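Putative endo-1,4-beta-xylanase (Bacteroides thetaiotaomicron VPI-5482, PDB 5MSX) probably hydrolyses O-glycosidic bonds as a calcium-binding family 43 glycoside hydrolase, consistent with arabinofuranosidase action on the plant pectin rhamnogalacturonan II. Local coordinates at residues N376-A381 against Y441-I446; I30-A35 against V397-G402. All blocks are in the same frame, centred on the assembly; numbering follows the deposited sequence.

Contact 1 (N376-A381 against Y441-I446)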
loop_
_atom_site.group_PDB
_atom_site.type_symbol
_atom_site.label_atom_id
_atom_site.label_comp_id
_atom_site.label_asym_id
_atom_site.label_seq_id
_atom_site.Cartn_x
_atom_site.Cartn_y
_atom_site.Cartn_z
ATOM N N ASN C 376 -38.234 -36.580 6.598
ATOM C CA ASN C 376 -37.628 -36.797 7.930
ATOM C C ASN C 376 -36.778 -38.083 8.015
ATOM O O ASN C 376 -37.103 -38.991 8.795
ATOM C CB ASN C 376 -38.693 -36.833 9.039
ATOM C CG ASN C 376 -39.383 -35.513 9.234
ATOM O OD1 ASN C 376 -39.297 -34.608 8.399
ATOM N ND2 ASN C 376 -40.084 -35.394 10.348
ATOM N N PRO C 377 -35.703 -38.173 7.201
ATOM C CA PRO C 377 -34.682 -39.173 7.508
ATOM C C PRO C 377 -34.128 -38.902 8.888
ATOM O O PRO C 377 -34.076 -37.743 9.305
ATOM C CB PRO C 377 -33.608 -38.943 6.433
ATOM C CG PRO C 377 -33.913 -37.630 5.809
ATOM C CD PRO C 377 -35.386 -37.418 5.976
ATOM N N TRP C 378 -33.739 -39.945 9.608
ATOM C CA TRP C 378 -33.242 -39.752 10.951
ATOM C C TRP C 378 -32.168 -40.751 11.318
ATOM O O TRP C 378 -32.041 -41.819 10.706
ATOM C CB TRP C 378 -34.398 -39.784 11.966
ATOM C CG TRP C 378 -35.231 -41.036 11.907
ATOM C CD1 TRP C 378 -36.448 -41.178 11.307
ATOM C CD2 TRP C 378 -34.901 -42.317 12.466
ATOM N NE1 TRP C 378 -36.894 -42.463 11.458
ATOM C CE2 TRP C 378 -35.970 -43.183 12.170
ATOM C CE3 TRP C 378 -33.806 -42.812 13.194
ATOM C CZ2 TRP C 378 -35.976 -44.535 12.563
ATOM C CZ3 TRP C 378 -33.804 -44.146 13.581
ATOM C CH2 TRP C 378 -34.884 -44.999 13.256
ATOM N N ILE C 379 -31.394 -40.375 12.331
ATOM C CA ILE C 379 -30.336 -41.211 12.898
ATOM C C ILE C 379 -30.386 -41.055 14.412
ATOM O O ILE C 379 -30.733 -39.987 14.905
ATOM C CB ILE C 379 -28.943 -40.816 12.304
ATOM C CG1 ILE C 379 -27.827 -41.696 12.864
ATOM C CG2 ILE C 379 -28.635 -39.332 12.507
ATOM C CD1 ILE C 379 -26.556 -41.703 12.013
ATOM N N VAL C 380 -30.013 -42.107 15.129
ATOM C CA VAL C 380 -30.074 -42.151 16.581
ATOM C C VAL C 380 -28.736 -42.594 17.134
ATOM O O VAL C 380 -28.233 -43.635 16.746
ATOM C CB VAL C 380 -31.126 -43.198 17.053
ATOM C CG1 VAL C 380 -30.905 -43.640 18.506
ATOM C CG2 VAL C 380 -32.543 -42.677 16.866
ATOM N N ALA C 381 -28.208 -41.845 18.091
ATOM C CA ALA C 381 -27.065 -42.274 18.843
ATOM C C ALA C 381 -27.537 -42.818 20.195
ATOM O O ALA C 381 -28.349 -42.173 20.873
ATOM C CB ALA C 381 -26.112 -41.115 19.045
ATOM N N TYR C 441 -30.483 -41.536 24.596
ATOM C CA TYR C 441 -30.516 -41.518 23.152
ATOM C C TYR C 441 -30.632 -40.084 22.674
ATOM O O TYR C 441 -31.306 -39.275 23.307
ATOM C CB TYR C 441 -31.727 -42.296 22.621
ATOM C CG TYR C 441 -31.813 -43.694 23.143
ATOM C CD1 TYR C 441 -32.373 -43.959 24.392
ATOM C CD2 TYR C 441 -31.341 -44.763 22.399
ATOM C CE1 TYR C 441 -32.446 -45.256 24.886
ATOM C CE2 TYR C 441 -31.411 -46.060 22.882
ATOM C CZ TYR C 441 -31.969 -46.298 24.120
ATOM O OH TYR C 441 -32.030 -47.579 24.594
ATOM N N LEU C 442 -29.981 -39.785 21.548
ATOM C CA LEU C 442 -30.224 -38.563 20.788
ATOM C C LEU C 442 -30.675 -38.959 19.415
ATOM O O LEU C 442 -30.262 -40.000 18.904
ATOM C CB LEU C 442 -28.956 -37.729 20.619
ATOM C CG LEU C 442 -28.691 -36.585 21.586
ATOM C CD1 LEU C 442 -28.411 -37.132 22.984
ATOM C CD2 LEU C 442 -27.541 -35.722 21.070
ATOM N N ARG C 443 -31.457 -38.084 18.799
ATOM C CA ARG C 443 -31.922 -38.292 17.467
ATOM C C ARG C 443 -31.944 -36.986 16.726
ATOM O O ARG C 443 -32.411 -35.976 17.254
ATOM C CB ARG C 443 -33.345 -38.874 17.476
ATOM C CG ARG C 443 -33.935 -39.078 16.089
ATOM C CD ARG C 443 -35.182 -39.956 16.119
ATOM N NE ARG C 443 -36.382 -39.201 16.487
ATOM C CZ ARG C 443 -37.532 -39.744 16.897
ATOM N NH1 ARG C 443 -37.668 -41.062 17.013
ATOM N NH2 ARG C 443 -38.561 -38.958 17.195
ATOM N N ILE C 444 -31.500 -37.040 15.480
ATOM C CA ILE C 444 -31.571 -35.912 14.560
ATOM C C ILE C 444 -32.573 -36.303 13.511
ATOM O O ILE C 444 -32.495 -37.406 13.004
ATOM C CB ILE C 444 -30.211 -35.669 13.882
ATOM C CG1 ILE C 444 -29.191 -35.241 14.925
ATOM C CG2 ILE C 444 -30.309 -34.630 12.761
ATOM C CD1 ILE C 444 -27.800 -35.717 14.610
ATOM N N LYS C 445 -33.523 -35.426 13.206
ATOM C CA LYS C 445 -34.356 -35.594 12.023
ATOM C C LYS C 445 -33.996 -34.468 11.079
ATOM O O LYS C 445 -33.967 -33.326 11.488
ATOM C CB LYS C 445 -35.856 -35.518 12.357
ATOM C CG LYS C 445 -36.361 -36.558 13.349
ATOM C CD LYS C 445 -37.894 -36.615 13.375
ATOM C CE LYS C 445 -38.481 -35.527 14.260
ATOM N NZ LYS C 445 -39.885 -35.182 13.894
ATOM N N ILE C 446 -33.763 -34.781 9.815
ATOM C CA ILE C 446 -33.325 -33.791 8.859
ATOM C C ILE C 446 -34.535 -33.334 8.061
ATOM O O ILE C 446 -35.217 -34.142 7.445
ATOM C CB ILE C 446 -32.194 -34.336 7.951
ATOM C CG1 ILE C 446 -31.027 -34.810 8.824
ATOM C CG2 ILE C 446 -31.721 -33.264 6.969
ATOM C CD1 ILE C 446 -29.868 -35.439 8.084
#
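Trp378 and Val380 face Lys445 and Arg443 across an antiparallel strand pair in the F5/8 type C domain, a beta-sandwich. The segment axes lie 4.6 Å apart, their directions 163° from each other, and five backbone hydrogen bonds join them. Ile379 pairs doubly with Ile444, and Ala381 with Leu442; beyond Trp378, Ile446 N closes the ladder on Pro377 O at 3.0 Å. Proline is tolerated there because this bond uses its carbonyl, and its missing N-H costs the ladder nothing at this bond. The aliphatic Ile379, Ala381, Leu442 and Ile444 share the inner face, where strand 452-458 covers them with Ile453 and Trp456. The other face carries Trp378, Val380, Arg443 and Lys445. Arg443 shows why a long, charged side chain fits there. Its CB rests 3.9 Å from Val380 CG2, and CG, anti to the backbone N (chi1 178°), lies 3.5 Å from Ile379 O while still touching that methyl. CD keeps to Val380 CG2 as well, so the methylene part is packed on a beta-branched neighbour. A bend at chi3 (82°) then turns the chain, NE reaches a salt bridge with Glu408, and the guanidinium, which also has a cation-pi contact with Trp416, is at most weakly attracted to the Trp378 ring. The other branch of Val380, CG1, meets the edge of the Tyr441 ring, 4.1 Å from CD2.

Contact 2 (I30-A35 against V397-G402). With EDO (1,2-ethanediol), chain B.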
loop_
_atom_site.group_PDB
_atom_site.type_symbol
_atom_site.label_atom_id
_atom_site.label_comp_id
_atom_site.label_asym_id
_atom_site.label_seq_id
_atom_site.Cartn_x
_atom_site.Cartn_y
_atom_site.Cartn_z
ATOM N N ILE C 30 -10.830 -31.748 6.275
ATOM C CA ILE C 30 -12.089 -31.013 6.450
ATOM C C ILE C 30 -13.236 -31.985 6.232
ATOM O O ILE C 30 -13.113 -32.887 5.393
ATOM C CB ILE C 30 -12.182 -29.885 5.406
ATOM C CG1 ILE C 30 -11.077 -28.849 5.640
ATOM C CG2 ILE C 30 -13.546 -29.198 5.389
ATOM C CD1 ILE C 30 -11.108 -28.167 6.981
ATOM N N PRO C 31 -14.354 -31.817 6.982
ATOM C CA PRO C 31 -15.572 -32.659 6.781
ATOM C C PRO C 31 -16.467 -32.096 5.688
ATOM O O PRO C 31 -17.575 -31.640 5.927
ATOM C CB PRO C 31 -16.250 -32.644 8.155
ATOM C CG PRO C 31 -15.793 -31.378 8.784
ATOM C CD PRO C 31 -14.413 -31.076 8.256
ATOM N N ASP C 32 -15.929 -32.095 4.489
ATOM C CA ASP C 32 -16.637 -31.697 3.320
ATOM C C ASP C 32 -15.766 -32.175 2.157
ATOM O O ASP C 32 -14.659 -32.685 2.359
ATOM C CB ASP C 32 -16.837 -30.162 3.303
ATOM C CG ASP C 32 -17.968 -29.702 2.369
ATOM O OD1 ASP C 32 -18.596 -30.556 1.701
ATOM O OD2 ASP C 32 -18.189 -28.469 2.256
ATOM N N MET C 33 -16.286 -32.037 0.959
ATOM C CA MET C 33 -15.527 -32.236 -0.241
ATOM C C MET C 33 -14.932 -30.894 -0.654
ATOM O O MET C 33 -15.665 -29.971 -1.022
ATOM C CB MET C 33 -16.430 -32.852 -1.318
ATOM C CG MET C 33 -16.803 -34.282 -0.932
ATOM S SD MET C 33 -17.821 -35.117 -2.135
ATOM C CE MET C 33 -17.779 -36.808 -1.536
ATOM N N ILE C 34 -13.606 -30.786 -0.492
ATOM C CA ILE C 34 -12.862 -29.609 -0.855
ATOM C C ILE C 34 -11.617 -29.997 -1.653
ATOM O O ILE C 34 -11.080 -31.112 -1.492
ATOM C CB ILE C 34 -12.489 -28.743 0.367
ATOM C CG1 ILE C 34 -11.549 -29.476 1.339
ATOM C CG2 ILE C 34 -13.754 -28.266 1.081
ATOM C CD1 ILE C 34 -10.702 -28.524 2.162
ATOM N N ALA C 35 -11.207 -29.078 -2.514
ATOM C CA ALA C 35 -10.043 -29.226 -3.347
ATOM C C ALA C 35 -9.305 -27.882 -3.486
ATOM O O ALA C 35 -9.825 -26.824 -3.116
ATOM C CB ALA C 35 -10.465 -29.724 -4.716
ATOM N N VAL C 397 -23.275 -33.490 5.638
ATOM C CA VAL C 397 -22.799 -33.583 4.261
ATOM C C VAL C 397 -23.382 -32.429 3.418
ATOM O O VAL C 397 -24.555 -32.062 3.580
ATOM C CB VAL C 397 -23.191 -34.961 3.650
ATOM C CG1 VAL C 397 -22.896 -34.994 2.162
ATOM C CG2 VAL C 397 -22.469 -36.077 4.372
ATOM N N ARG C 398 -22.577 -31.896 2.499
ATOM C CA ARG C 398 -22.895 -30.668 1.750
ATOM C C ARG C 398 -23.344 -29.497 2.669
ATOM O O ARG C 398 -24.385 -28.863 2.434
ATOM C CB ARG C 398 -23.901 -30.906 0.618
ATOM C CG ARG C 398 -23.901 -29.763 -0.399
ATOM C CD ARG C 398 -24.970 -29.949 -1.451
ATOM N NE ARG C 398 -24.605 -30.994 -2.406
ATOM C CZ ARG C 398 -25.388 -31.447 -3.387
ATOM N NH1 ARG C 398 -26.611 -30.965 -3.562
ATOM N NH2 ARG C 398 -24.942 -32.388 -4.203
ATOM N N PRO C 399 -22.512 -29.165 3.675
ATOM C CA PRO C 399 -22.822 -28.185 4.720
ATOM C C PRO C 399 -23.068 -26.759 4.170
ATOM O O PRO C 399 -23.834 -25.944 4.767
ATOM C CB PRO C 399 -21.574 -28.243 5.602
ATOM C CG PRO C 399 -20.484 -28.571 4.668
ATOM C CD PRO C 399 -21.107 -29.604 3.774
ATOM N N THR C 400 -22.437 -26.449 3.042
ATOM C CA THR C 400 -22.542 -25.115 2.487
ATOM C C THR C 400 -23.906 -24.852 1.841
ATOM O O THR C 400 -24.189 -23.700 1.526
ATOM C CB THR C 400 -21.449 -24.807 1.464
ATOM O OG1 THR C 400 -21.561 -25.685 0.333
ATOM C CG2 THR C 400 -20.047 -24.916 2.109
ATOM N N ALA C 401 -24.722 -25.891 1.610
ATOM C CA ALA C 401 -26.099 -25.690 1.100
ATOM C C ALA C 401 -27.125 -25.510 2.210
ATOM O O ALA C 401 -28.296 -25.217 1.925
ATOM C CB ALA C 401 -26.505 -26.815 0.175
ATOM N N GLY C 402 -26.695 -25.669 3.465
ATOM C CA GLY C 402 -27.522 -25.374 4.625
ATOM C C GLY C 402 -28.381 -26.564 5.021
ATOM O O GLY C 402 -28.759 -27.369 4.167
HETATM C C1 EDO B . -23.314 -28.708 8.029
HETATM O O1 EDO B . -22.908 -29.211 9.302
HETATM C C2 EDO B . -24.638 -27.935 7.959
HETATM O O2 EDO B . -25.048 -27.364 6.706
HETATM O O HOH W 1 -20.633 -27.973 1.161
HETATM O O HOH W 2 -19.862 -32.619 2.081
#
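Asp32 approaches Pro399 where an inverse gamma turn centred on Pro31 faces a short 3-10 turn at 399-401, the closest pair of CA atoms, those of Asp32 and Val397, being 6.5 Å apart. This is an interdomain seam: the first segment belongs to the family 43 catalytic region, the second to a loop of the F5/8 type C domain between strands 386-396 and 403-410. The carboxylate of Asp32, swung anti to the backbone N (chi1 -160°), lies against the CG and CD atoms of Pro399, OD2 3.3 Å from CG and OD1 3.4 Å from CD. Proline suits the start of the 3-10 turn, and its ring supplies carbon to the flank of the acid. The polar work is done by two waters. One donates to Asp32 OD2 at 2.7 Å and also bonds Thr400 OG1, which has a second partner in Tyr55 OH; the other donates to OD1 and accepts from Arg398 N at 2.8 Å. Within its own segment OD1 also takes the N-H of Met33, which comes from above the carboxylate plane, 46° out of it. An alanine in place of Asp32 would probably leave both bridging waters and Met33 N without the carboxylate oxygens that accept from them, and open a gap beside Pro399. The guanidinium of Arg398 turns to Gly54 O and the Tyr55 ring. A 1,2-ethanediol, probably from the crystallisation liquor and held also by Phe396 N, His403 ND1 and Ser429 OG, donates through its O2 hydroxyl to Pro399 O at 2.7 Å.

Both contacts involve the F5/8 type C domain, but contact 1 ties strands within it whereas contact 2 joins it to the catalytic region. Their centres are 20 Å apart and their nearest atoms about 7 Å, so they do not touch. Strand 452-458 connects them: Ile453 and Trp456 pack on contact 1, and Trp454 packs on Pro31, Met33 and Val397 of contact 2. Trp454 and Glu455 also belong to the calcium site, completed by Phe357, Asp360, Ala362 and Ser365. The bound calcium is about 10 Å from the side chain of Ile379 and about 8 Å from that of Pro31. Segment 30-35 runs directly into Asp36, the predicted proton acceptor.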